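Long-range contacts in 3-Hydroxyacyl-CoA dehydrogenase (PDB 4PZC), which probably catalyses the NAD-dependent interconversion of (S)-3-hydroxyacyl-CoA and 3-oxoacyl-CoA, including (S)-3-hydroxybutyryl-CoA: residues A[21-27]-A[170-174]; A[26-31]-A[70-74]; A[133-137]-A[158-164]; A[97-102]-A[126-130]. All blocks are in the same frame, centred on the assembly; numbering follows the deposited sequence.

Contact 1: A[21-27]-A[170-174]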
loop_
_atom_site.group_PDB
_atom_site.type_symbol
_atom_site.label_atom_id
_atom_site.label_comp_id
_atom_site.label_asym_id
_atom_site.label_seq_id
_atom_site.Cartn_x
_atom_site.Cartn_y
_atom_site.Cartn_z
ATOM N N ALA A 21 -15.643 20.280 10.565
ATOM C CA ALA A 21 -15.664 18.977 11.240
ATOM C C ALA A 21 -16.074 19.097 12.679
ATOM O O ALA A 21 -16.731 18.217 13.218
ATOM C CB ALA A 21 -14.302 18.310 11.153
ATOM N N CYS A 22 -15.650 20.188 13.296
ATOM C CA CYS A 22 -16.069 20.508 14.641
ATOM C C CYS A 22 -17.540 20.918 14.629
ATOM O O CYS A 22 -18.354 20.371 15.370
ATOM C CB CYS A 22 -15.228 21.665 15.199
ATOM S SG CYS A 22 -13.429 21.593 14.978
ATOM N N ALA A 23 -17.863 21.881 13.769
ATOM C CA ALA A 23 -19.172 22.531 13.749
ATOM C C ALA A 23 -20.325 21.543 13.711
ATOM O O ALA A 23 -21.253 21.628 14.521
ATOM C CB ALA A 23 -19.266 23.451 12.557
ATOM N N VAL A 24 -20.255 20.598 12.781
ATOM C CA VAL A 24 -21.304 19.586 12.646
ATOM C C VAL A 24 -21.443 18.722 13.900
ATOM O O VAL A 24 -22.496 18.142 14.151
ATOM C CB VAL A 24 -21.066 18.665 11.434
ATOM C CG1 VAL A 24 -20.900 19.494 10.156
ATOM C CG2 VAL A 24 -19.874 17.740 11.681
ATOM N N VAL A 25 -20.374 18.643 14.681
ATOM C CA VAL A 25 -20.413 17.981 15.975
ATOM C C VAL A 25 -20.963 18.946 17.034
ATOM O O VAL A 25 -21.015 18.624 18.224
ATOM C CB VAL A 25 -19.005 17.483 16.351
ATOM C CG1 VAL A 25 -19.002 16.843 17.727
ATOM C CG2 VAL A 25 -18.502 16.496 15.302
ATOM N N GLY A 26 -21.391 20.128 16.591
ATOM C CA GLY A 26 -21.889 21.166 17.486
ATOM C C GLY A 26 -20.803 21.841 18.302
ATOM O O GLY A 26 -21.003 22.135 19.479
ATOM N N LEU A 27 -19.655 22.108 17.687
ATOM C CA LEU A 27 -18.551 22.745 18.405
ATOM C C LEU A 27 -18.297 24.170 17.927
ATOM O O LEU A 27 -18.387 24.452 16.730
ATOM C CB LEU A 27 -17.279 21.909 18.284
ATOM C CG LEU A 27 -17.165 20.698 19.215
ATOM C CD1 LEU A 27 -15.807 20.037 19.011
ATOM C CD2 LEU A 27 -17.367 21.093 20.674
ATOM N N LEU A 170 -10.731 15.056 21.920
ATOM C CA LEU A 170 -11.236 16.079 21.025
ATOM C C LEU A 170 -11.472 15.478 19.645
ATOM O O LEU A 170 -12.454 15.789 18.975
ATOM C CB LEU A 170 -10.251 17.247 20.932
ATOM C CG LEU A 170 -10.390 18.122 19.676
ATOM C CD1 LEU A 170 -11.686 18.913 19.694
ATOM C CD2 LEU A 170 -9.206 19.061 19.522
ATOM N N SER A 171 -10.565 14.598 19.239
ATOM C CA SER A 171 -10.619 13.985 17.924
ATOM C C SER A 171 -11.690 12.941 17.840
ATOM O O SER A 171 -12.402 12.873 16.845
ATOM C CB SER A 171 -9.276 13.338 17.608
ATOM O OG SER A 171 -8.245 14.198 18.038
ATOM N N LYS A 172 -11.783 12.102 18.875
ATOM C CA LYS A 172 -12.821 11.085 18.919
ATOM C C LYS A 172 -14.144 11.798 18.768
ATOM O O LYS A 172 -14.971 11.365 17.978
ATOM C CB LYS A 172 -12.790 10.272 20.211
ATOM C CG LYS A 172 -11.730 9.169 20.263
ATOM C CD LYS A 172 -12.194 8.010 21.149
ATOM C CE LYS A 172 -11.140 6.930 21.324
ATOM N NZ LYS A 172 -9.971 7.478 22.052
ATOM N N GLN A 173 -14.313 12.918 19.476
ATOM C CA GLN A 173 -15.543 13.695 19.375
ATOM C C GLN A 173 -15.818 14.217 17.956
ATOM O O GLN A 173 -16.967 14.345 17.556
ATOM C CB GLN A 173 -15.570 14.853 20.372
ATOM C CG GLN A 173 -17.001 15.306 20.654
ATOM C CD GLN A 173 -17.110 16.639 21.383
ATOM O OE1 GLN A 173 -16.706 16.766 22.536
ATOM N NE2 GLN A 173 -17.695 17.631 20.716
ATOM N N LEU A 174 -14.776 14.505 17.189
ATOM C CA LEU A 174 -14.947 14.838 15.766
ATOM C C LEU A 174 -15.277 13.631 14.858
ATOM O O LEU A 174 -15.512 13.807 13.659
ATOM C CB LEU A 174 -13.697 15.550 15.233
ATOM C CG LEU A 174 -13.574 17.074 15.443
ATOM C CD1 LEU A 174 -13.215 17.466 16.870
ATOM C CD2 LEU A 174 -12.544 17.659 14.486
#
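In the Rossmann-type NAD-binding domain, the C-terminal end of helix 13-23, the helix of the first beta-alpha-beta unit, lies against the end of helix 161-173: Ala21, Cys22, Val25 and Leu27 meet Leu170, Gln173 and Leu174. The nearest pair of CA atoms, Cys22 and Leu174, is 5.9 Å apart, and the two segments bury 315 Å² between them. What joins them is apolar packing, with one amide laid among the methyl groups. Leu174 extends CD2 to the helix surface, where it comes 3.8 Å from Ala21 CB and 4.1 Å from Cys22 SG. The chain then leaves helix 13-23 through a Schellman motif at Gly26, whose phi is positive (73°). That turn brings Val25 and Leu27, one on each side of the glycine, to the same partner. In Val25, CG1 stands anti to the backbone N (chi1 177°), a setting that directs it at the Gln173 side chain, while CG2 rests 3.9 Å from Leu174 CA. Gln173 reaches across with an extended chain beyond CG, and Leu27 approaches it from the opposite direction. Farther along, Leu27 CD1 and Leu170 CD1 touch more loosely at 4.3 Å. The Gln173 amide nitrogen ends over the fork of Leu27, with NE2 standing 3.5 Å from each of Leu27 CG, CD1 and CD2.

Contact 2: A[26-31]-A[70-74]; sequences GLNVVM and RIKGS
The guanidinium group of Arg70 approaches the backbone of Gly26 obliquely, Arg70 NE lying 3.7 Å from Gly26 CA. Its plane is turned 70° from that of the Asn28 amide, so the two flat groups do not stack. Bends at chi2 and chi3 fold the arginine back along the neighbouring chain, and its aliphatic part passes close to the Leu27 carbonyl and the Asn28 side chain. Beyond this point the backbones take over. The segments run in nearly the same direction, 7° apart end to end, and the bonding follows the parallel pattern in which one residue reaches two neighbours of its partner. Val29 N donates to Arg70 O over 3.1 Å at a nearly straight 164°, and Lys72 N returns a bond to Val29 O at 2.7 Å. The next link, Met31 N to Lys72 O, is 3.2 Å long, and the last, from Ser74 N to Met31 O, is weak. Val29 and Ile71 face the same side, with Val29 CB 4.4 Å from Ile71 CG2; there helix 13-23 lies over them, Cys22 touching Val29 and Ala23 touching Ile71. Val30 points to the other side, toward Asp79, Leu80 and Thr83. Met31 packs on Ala11, a predicted NAD(+)-binding residue. This is the edge of a Rossmann sheet: the short, weakly bonded strand at about 71-72 flanks strand 28-32, to which it is linked through helices 36-54 and 61-70.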
loop_
_atom_site.group_PDB
_atom_site.type_symbol
_atom_site.label_atom_id
_atom_site.label_comp_id
_atom_site.label_asym_id
_atom_site.label_seq_id
_atom_site.Cartn_x
_atom_site.Cartn_y
_atom_site.Cartn_z
ATOM N N GLY A 26 -21.391 20.128 16.591
ATOM C CA GLY A 26 -21.889 21.166 17.486
ATOM C C GLY A 26 -20.803 21.841 18.302
ATOM O O GLY A 26 -21.003 22.135 19.479
ATOM N N LEU A 27 -19.655 22.108 17.687
ATOM C CA LEU A 27 -18.551 22.745 18.405
ATOM C C LEU A 27 -18.297 24.170 17.927
ATOM O O LEU A 27 -18.387 24.452 16.730
ATOM C CB LEU A 27 -17.279 21.909 18.284
ATOM C CG LEU A 27 -17.165 20.698 19.215
ATOM C CD1 LEU A 27 -15.807 20.037 19.011
ATOM C CD2 LEU A 27 -17.367 21.093 20.674
ATOM N N ASN A 28 -17.967 25.050 18.874
ATOM C CA ASN A 28 -17.816 26.478 18.597
ATOM C C ASN A 28 -16.458 26.743 18.015
ATOM O O ASN A 28 -15.453 26.375 18.619
ATOM C CB ASN A 28 -17.976 27.295 19.872
ATOM C CG ASN A 28 -19.206 26.901 20.653
ATOM O OD1 ASN A 28 -19.102 26.424 21.791
ATOM N ND2 ASN A 28 -20.384 27.059 20.031
ATOM N N VAL A 29 -16.428 27.374 16.846
ATOM C CA VAL A 29 -15.178 27.588 16.125
ATOM C C VAL A 29 -14.902 29.062 15.880
ATOM O O VAL A 29 -15.683 29.736 15.214
ATOM C CB VAL A 29 -15.194 26.892 14.747
ATOM C CG1 VAL A 29 -13.888 27.148 14.005
ATOM C CG2 VAL A 29 -15.429 25.400 14.891
ATOM N N VAL A 30 -13.785 29.549 16.407
ATOM C CA VAL A 30 -13.251 30.863 16.035
ATOM C C VAL A 30 -12.233 30.664 14.895
ATOM O O VAL A 30 -11.140 30.134 15.129
ATOM C CB VAL A 30 -12.578 31.559 17.251
ATOM C CG1 VAL A 30 -11.917 32.872 16.854
ATOM C CG2 VAL A 30 -13.585 31.801 18.363
ATOM N N MET A 31 -12.582 31.069 13.672
ATOM C CA MET A 31 -11.721 30.797 12.508
ATOM C C MET A 31 -11.098 32.058 11.932
ATOM O O MET A 31 -11.754 32.791 11.198
ATOM C CB MET A 31 -12.498 30.073 11.405
ATOM C CG MET A 31 -11.597 29.406 10.376
ATOM S SD MET A 31 -12.121 29.586 8.660
ATOM C CE MET A 31 -13.642 28.657 8.648
ATOM N N ARG A 70 -22.804 28.058 14.683
ATOM C CA ARG A 70 -21.710 27.631 15.562
ATOM C C ARG A 70 -20.305 28.176 15.192
ATOM O O ARG A 70 -19.362 28.048 15.981
ATOM C CB ARG A 70 -21.670 26.092 15.620
ATOM C CG ARG A 70 -21.344 25.517 16.989
ATOM C CD ARG A 70 -22.552 25.500 17.918
ATOM N NE ARG A 70 -23.516 24.455 17.568
ATOM C CZ ARG A 70 -24.688 24.289 18.170
ATOM N NH1 ARG A 70 -25.058 25.102 19.157
ATOM N NH2 ARG A 70 -25.494 23.309 17.781
ATOM N N ILE A 71 -20.163 28.797 14.022
ATOM C CA ILE A 71 -18.843 29.190 13.514
ATOM C C ILE A 71 -18.586 30.707 13.436
ATOM O O ILE A 71 -19.047 31.378 12.505
ATOM C CB ILE A 71 -18.628 28.585 12.111
ATOM C CG1 ILE A 71 -18.759 27.055 12.181
ATOM C CG2 ILE A 71 -17.276 29.009 11.540
ATOM C CD1 ILE A 71 -18.749 26.358 10.834
ATOM N N LYS A 72 -17.797 31.227 14.379
ATOM C CA LYS A 72 -17.494 32.665 14.447
ATOM C C LYS A 72 -16.166 33.017 13.752
ATOM O O LYS A 72 -15.111 32.979 14.379
ATOM C CB LYS A 72 -17.488 33.117 15.922
ATOM C CG LYS A 72 -17.699 34.617 16.156
ATOM C CD LYS A 72 -18.562 34.911 17.397
ATOM C CE LYS A 72 -18.997 36.376 17.511
ATOM N NZ LYS A 72 -17.836 37.319 17.545
ATOM N N GLY A 73 -16.221 33.371 12.464
ATOM C CA GLY A 73 -15.000 33.663 11.677
ATOM C C GLY A 73 -14.542 35.113 11.742
ATOM O O GLY A 73 -15.262 35.990 11.279
ATOM N N SER A 74 -13.340 35.356 12.282
ATOM C CA SER A 74 -12.807 36.717 12.541
ATOM C C SER A 74 -11.469 37.015 11.833
ATOM O O SER A 74 -10.879 36.125 11.238
ATOM C CB SER A 74 -12.615 36.891 14.052
ATOM O OG SER A 74 -11.954 38.109 14.384
#

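Contact 3: A[133-137]-A[158-164]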
loop_
_atom_site.group_PDB
_atom_site.type_symbol
_atom_site.label_atom_id
_atom_site.label_comp_id
_atom_site.label_asym_id
_atom_site.label_seq_id
_atom_site.Cartn_x
_atom_site.Cartn_y
_atom_site.Cartn_z
ATOM N N ALA A 133 5.493 24.526 26.084
ATOM C CA ALA A 133 5.617 23.382 25.184
ATOM C C ALA A 133 4.661 22.242 25.549
ATOM O O ALA A 133 4.019 21.689 24.669
ATOM C CB ALA A 133 7.048 22.888 25.192
ATOM N N ASP A 134 4.541 21.910 26.837
ATOM C CA ASP A 134 3.695 20.794 27.258
ATOM C C ASP A 134 2.243 20.941 26.816
ATOM O O ASP A 134 1.488 19.961 26.736
ATOM C CB ASP A 134 3.758 20.595 28.770
ATOM C CG ASP A 134 2.865 21.565 29.530
ATOM O OD1 ASP A 134 3.285 22.741 29.638
ATOM O OD2 ASP A 134 1.772 21.146 30.026
ATOM N N ARG A 135 1.852 22.171 26.531
ATOM C CA ARG A 135 0.525 22.442 25.988
ATOM C C ARG A 135 0.536 22.474 24.450
ATOM O O ARG A 135 -0.454 22.845 23.838
ATOM C CB ARG A 135 -0.011 23.763 26.561
ATOM C CG ARG A 135 -0.291 23.718 28.054
ATOM C CD ARG A 135 -1.668 23.127 28.303
ATOM N NE ARG A 135 -1.646 22.091 29.335
ATOM C CZ ARG A 135 -2.582 21.158 29.495
ATOM N NH1 ARG A 135 -3.654 21.112 28.701
ATOM N NH2 ARG A 135 -2.441 20.259 30.462
ATOM N N PHE A 136 1.643 22.069 23.829
ATOM C CA PHE A 136 1.733 22.053 22.378
ATOM C C PHE A 136 1.712 20.630 21.857
ATOM O O PHE A 136 2.424 19.772 22.375
ATOM C CB PHE A 136 3.005 22.739 21.890
ATOM C CG PHE A 136 3.056 22.880 20.401
ATOM C CD1 PHE A 136 2.473 23.956 19.783
ATOM C CD2 PHE A 136 3.643 21.910 19.617
ATOM C CE1 PHE A 136 2.496 24.071 18.409
ATOM C CE2 PHE A 136 3.669 22.018 18.242
ATOM C CZ PHE A 136 3.094 23.099 17.637
ATOM N N ILE A 137 0.926 20.398 20.813
ATOM C CA ILE A 137 0.805 19.074 20.228
ATOM C C ILE A 137 0.687 19.219 18.711
ATOM O O ILE A 137 0.382 20.298 18.229
ATOM C CB ILE A 137 -0.429 18.356 20.786
ATOM C CG1 ILE A 137 -0.286 16.844 20.628
ATOM C CG2 ILE A 137 -1.693 18.845 20.090
ATOM C CD1 ILE A 137 -1.469 16.051 21.143
ATOM N N GLN A 158 7.887 17.197 24.272
ATOM C CA GLN A 158 7.415 17.991 25.420
ATOM C C GLN A 158 5.950 17.815 25.729
ATOM O O GLN A 158 5.540 17.988 26.868
ATOM C CB GLN A 158 7.595 19.478 25.166
ATOM C CG GLN A 158 8.984 19.895 24.768
ATOM C CD GLN A 158 9.087 20.077 23.286
ATOM O OE1 GLN A 158 8.557 19.263 22.517
ATOM N NE2 GLN A 158 9.763 21.145 22.862
ATOM N N THR A 159 5.148 17.535 24.710
ATOM C CA THR A 159 3.714 17.417 24.893
ATOM C C THR A 159 3.452 16.642 26.175
ATOM O O THR A 159 4.104 15.653 26.405
ATOM C CB THR A 159 3.095 16.689 23.697
ATOM O OG1 THR A 159 3.458 17.376 22.503
ATOM C CG2 THR A 159 1.578 16.635 23.799
ATOM N N SER A 160 2.522 17.107 27.012
ATOM C CA SER A 160 2.185 16.426 28.275
ATOM C C SER A 160 1.214 15.321 28.022
ATOM O O SER A 160 0.504 15.332 27.011
ATOM C CB SER A 160 1.531 17.393 29.267
ATOM O OG SER A 160 0.296 17.902 28.786
ATOM N N ASP A 161 1.125 14.397 28.967
ATOM C CA ASP A 161 0.091 13.357 28.891
ATOM C C ASP A 161 -1.310 13.973 28.847
ATOM O O ASP A 161 -2.201 13.519 28.112
ATOM C CB ASP A 161 0.205 12.405 30.077
ATOM C CG ASP A 161 1.437 11.546 30.001
ATOM O OD1 ASP A 161 1.769 11.114 28.885
ATOM O OD2 ASP A 161 2.073 11.307 31.048
ATOM N N THR A 162 -1.473 15.023 29.638
ATOM C CA THR A 162 -2.738 15.717 29.747
ATOM C C THR A 162 -3.162 16.372 28.427
ATOM O O THR A 162 -4.339 16.253 28.031
ATOM C CB THR A 162 -2.661 16.805 30.838
ATOM O OG1 THR A 162 -1.838 16.352 31.932
ATOM C CG2 THR A 162 -4.061 17.180 31.313
ATOM N N THR A 163 -2.211 17.066 27.780
ATOM C CA THR A 163 -2.447 17.742 26.505
ATOM C C THR A 163 -2.831 16.702 25.507
ATOM O O THR A 163 -3.690 16.919 24.648
ATOM C CB THR A 163 -1.187 18.417 25.920
ATOM O OG1 THR A 163 -0.700 19.439 26.794
ATOM C CG2 THR A 163 -1.505 19.050 24.581
ATOM N N HIS A 164 -2.160 15.566 25.612
ATOM C CA HIS A 164 -2.409 14.477 24.695
ATOM C C HIS A 164 -3.847 13.969 24.800
ATOM O O HIS A 164 -4.549 13.921 23.789
ATOM C CB HIS A 164 -1.399 13.357 24.906
ATOM C CG HIS A 164 -1.849 12.044 24.375
ATOM N ND1 HIS A 164 -2.129 11.844 23.044
ATOM C CD2 HIS A 164 -2.075 10.864 24.998
ATOM C CE1 HIS A 164 -2.512 10.592 22.869
ATOM N NE2 HIS A 164 -2.490 9.976 24.038
#
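Thr159 OG1 donates a hydrogen bond of 2.6 Å to Phe136 O, lying in the carbonyl plane with a C=O...OG1 angle of 153°. Its chi1 of -55° sets OG1 anti to the carbonyl carbon and leaves CG2 on the other branch, where it lies 3.7 Å from Ile137 CG1; one threonine thus serves both the backbone and the apolar side of strand 136-141 in the Rossmann-type sheet. A second bond runs from Ser160 N to Asp134 O at 3.0 Å, although the place of that oxygen is less certain. Ser160 is the N-cap residue of helix 161-173, and this bond probably helps join the helix start to the loop before the strand. The Arg135 guanidinium turns one face to Thr163 OG1, whose place is less sure, and its edge to Thr162 CG2, 3.6 Å from Arg135 NH2. Asp134 turns its OD1 to Arg132 in a salt bridge. Two residues before Arg135, Ala133 CB rests 3.5 Å from Gln158 CB, while Gln158 NE2 bonds to Thr124 O. Deeper in, Ile137 CD1 reaches His164 CA at 4.0 Å.

Contact 4: A[97-102]-A[126-130]; sequences KVKILK and LAAVT
Leu126 crosses to helix 94-107 with the two methyls of its fork touching three residues, Lys97, Val98 and Leu101. From CB the side chain leaves with CG anti to the carbonyl carbon (chi1 -70°), and at CG it divides. CD1 goes to the aliphatic part of Lys97, 4.2 Å from its CE. CD2 lies against Val98 and Leu101, three residues apart on the helix, 4.2 Å from Val98 CG2 and 4.1 Å from Leu101 CD1; the Leu101 and Lys97 side chains each cross that of Leu126 at about a right angle. Three residues later, beyond the helix, Val129 continues the apolar patch, its CG1 standing 4.1 Å from Val98 CG2. Lys102 lies across Val129, with its CE 3.8 Å from Val129 CB. The type I turn from Ala127 to Thr130 is held by Ala127 O, which accepts from both Thr130 N and Thr130 OG1, the latter at 2.9 Å. Lys97, a predicted NAD(+)-binding residue, carries its NZ past this packing to a salt bridge with Glu88. Helices 94-107 and 123-127 both pack on the sheet: Leu101 and Leu126 touch Phe136 of strand 136-141, and Leu101 also reaches Ile114 of strand 113-117 and Glu88 of strand 85-88.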
loop_
_atom_site.group_PDB
_atom_site.type_symbol
_atom_site.label_atom_id
_atom_site.label_comp_id
_atom_site.label_asym_id
_atom_site.label_seq_id
_atom_site.Cartn_x
_atom_site.Cartn_y
_atom_site.Cartn_z
ATOM N N LYS A 97 5.299 29.728 9.940
ATOM C CA LYS A 97 4.663 28.877 10.937
ATOM C C LYS A 97 5.007 29.332 12.343
ATOM O O LYS A 97 4.105 29.503 13.166
ATOM C CB LYS A 97 5.097 27.415 10.761
ATOM C CG LYS A 97 4.110 26.380 11.290
ATOM C CD LYS A 97 4.150 25.124 10.417
ATOM C CE LYS A 97 3.070 24.107 10.770
ATOM N NZ LYS A 97 1.753 24.310 10.102
ATOM N N VAL A 98 6.305 29.529 12.608
ATOM C CA VAL A 98 6.781 29.949 13.942
ATOM C C VAL A 98 6.039 31.212 14.378
ATOM O O VAL A 98 5.262 31.191 15.346
ATOM C CB VAL A 98 8.330 30.184 13.969
ATOM C CG1 VAL A 98 8.766 31.029 15.158
ATOM C CG2 VAL A 98 9.083 28.855 13.990
ATOM N N LYS A 99 6.273 32.298 13.641
ATOM C CA LYS A 99 5.679 33.596 13.953
ATOM C C LYS A 99 4.234 33.437 14.421
ATOM O O LYS A 99 3.879 33.872 15.518
ATOM C CB LYS A 99 5.742 34.507 12.731
ATOM C CG LYS A 99 7.005 35.348 12.647
ATOM C CD LYS A 99 7.470 35.534 11.198
ATOM C CE LYS A 99 8.794 36.299 11.099
ATOM N NZ LYS A 99 9.804 35.542 10.294
ATOM N N ILE A 100 3.419 32.782 13.598
ATOM C CA ILE A 100 2.025 32.526 13.948
ATOM C C ILE A 100 1.857 31.926 15.342
ATOM O O ILE A 100 1.038 32.408 16.126
ATOM C CB ILE A 100 1.325 31.593 12.949
ATOM C CG1 ILE A 100 1.299 32.213 11.541
ATOM C CG2 ILE A 100 -0.097 31.292 13.413
ATOM C CD1 ILE A 100 1.113 31.194 10.435
ATOM N N LEU A 101 2.627 30.893 15.655
ATOM C CA LEU A 101 2.488 30.216 16.947
ATOM C C LEU A 101 2.941 31.102 18.113
ATOM O O LEU A 101 2.316 31.118 19.168
ATOM C CB LEU A 101 3.231 28.882 16.940
ATOM C CG LEU A 101 2.694 27.845 15.937
ATOM C CD1 LEU A 101 3.682 26.708 15.789
ATOM C CD2 LEU A 101 1.327 27.274 16.289
ATOM N N LYS A 102 4.005 31.862 17.916
ATOM C CA LYS A 102 4.384 32.878 18.886
ATOM C C LYS A 102 3.218 33.862 19.081
ATOM O O LYS A 102 2.787 34.122 20.200
ATOM C CB LYS A 102 5.602 33.637 18.387
ATOM C CG LYS A 102 6.881 32.832 18.351
ATOM C CD LYS A 102 7.603 32.951 19.674
ATOM C CE LYS A 102 9.003 32.382 19.580
ATOM N NZ LYS A 102 9.834 33.085 18.560
ATOM N N LEU A 126 8.826 22.890 16.841
ATOM C CA LEU A 126 7.789 23.907 16.987
ATOM C C LEU A 126 7.400 24.153 18.433
ATOM O O LEU A 126 7.617 25.246 18.949
ATOM C CB LEU A 126 6.561 23.560 16.173
ATOM C CG LEU A 126 6.829 23.677 14.681
ATOM C CD1 LEU A 126 5.655 23.144 13.872
ATOM C CD2 LEU A 126 7.162 25.126 14.338
ATOM N N ALA A 127 6.834 23.146 19.088
ATOM C CA ALA A 127 6.586 23.201 20.531
ATOM C C ALA A 127 7.583 24.078 21.318
ATOM O O ALA A 127 7.179 24.858 22.182
ATOM C CB ALA A 127 6.588 21.790 21.110
ATOM N N ALA A 128 8.878 23.947 21.039
ATOM C CA ALA A 128 9.891 24.708 21.804
ATOM C C ALA A 128 9.897 26.217 21.537
ATOM O O ALA A 128 10.532 26.949 22.296
ATOM C CB ALA A 128 11.288 24.137 21.578
ATOM N N VAL A 129 9.229 26.698 20.479
ATOM C CA VAL A 129 9.066 28.156 20.333
ATOM C C VAL A 129 7.952 28.754 21.179
ATOM O O VAL A 129 7.972 29.959 21.386
ATOM C CB VAL A 129 8.847 28.649 18.880
ATOM C CG1 VAL A 129 9.888 28.049 17.963
ATOM C CG2 VAL A 129 7.418 28.395 18.390
ATOM N N THR A 130 6.990 27.945 21.643
ATOM C CA THR A 130 5.948 28.460 22.516
ATOM C C THR A 130 6.467 28.590 23.944
ATOM O O THR A 130 7.530 28.076 24.278
ATOM C CB THR A 130 4.690 27.584 22.532
ATOM O OG1 THR A 130 4.934 26.388 23.279
ATOM C CG2 THR A 130 4.233 27.260 21.130
#

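All four contacts belong to the NAD-binding domain, and contact 1 closes the longest loop, with the other three nested inside it. Along the chain contact 2 closes first, then contact 4, then contact 3. Contacts 1 and 2 share Gly26 and Leu27, their centres 11 Å apart, and place helix 13-23 against strand 28-32. Contacts 3 and 4 have centres 14 Å apart and touch where the Phe136 ring packs on Ala127. Contacts 2 and 3 reach the same sheet 24 Å apart, centre to centre. Helix 161-173 runs from beside strand 136-141 in contact 3 to helix 13-23 in contact 1, the helix that follows the glycine-rich NAD(+) loop.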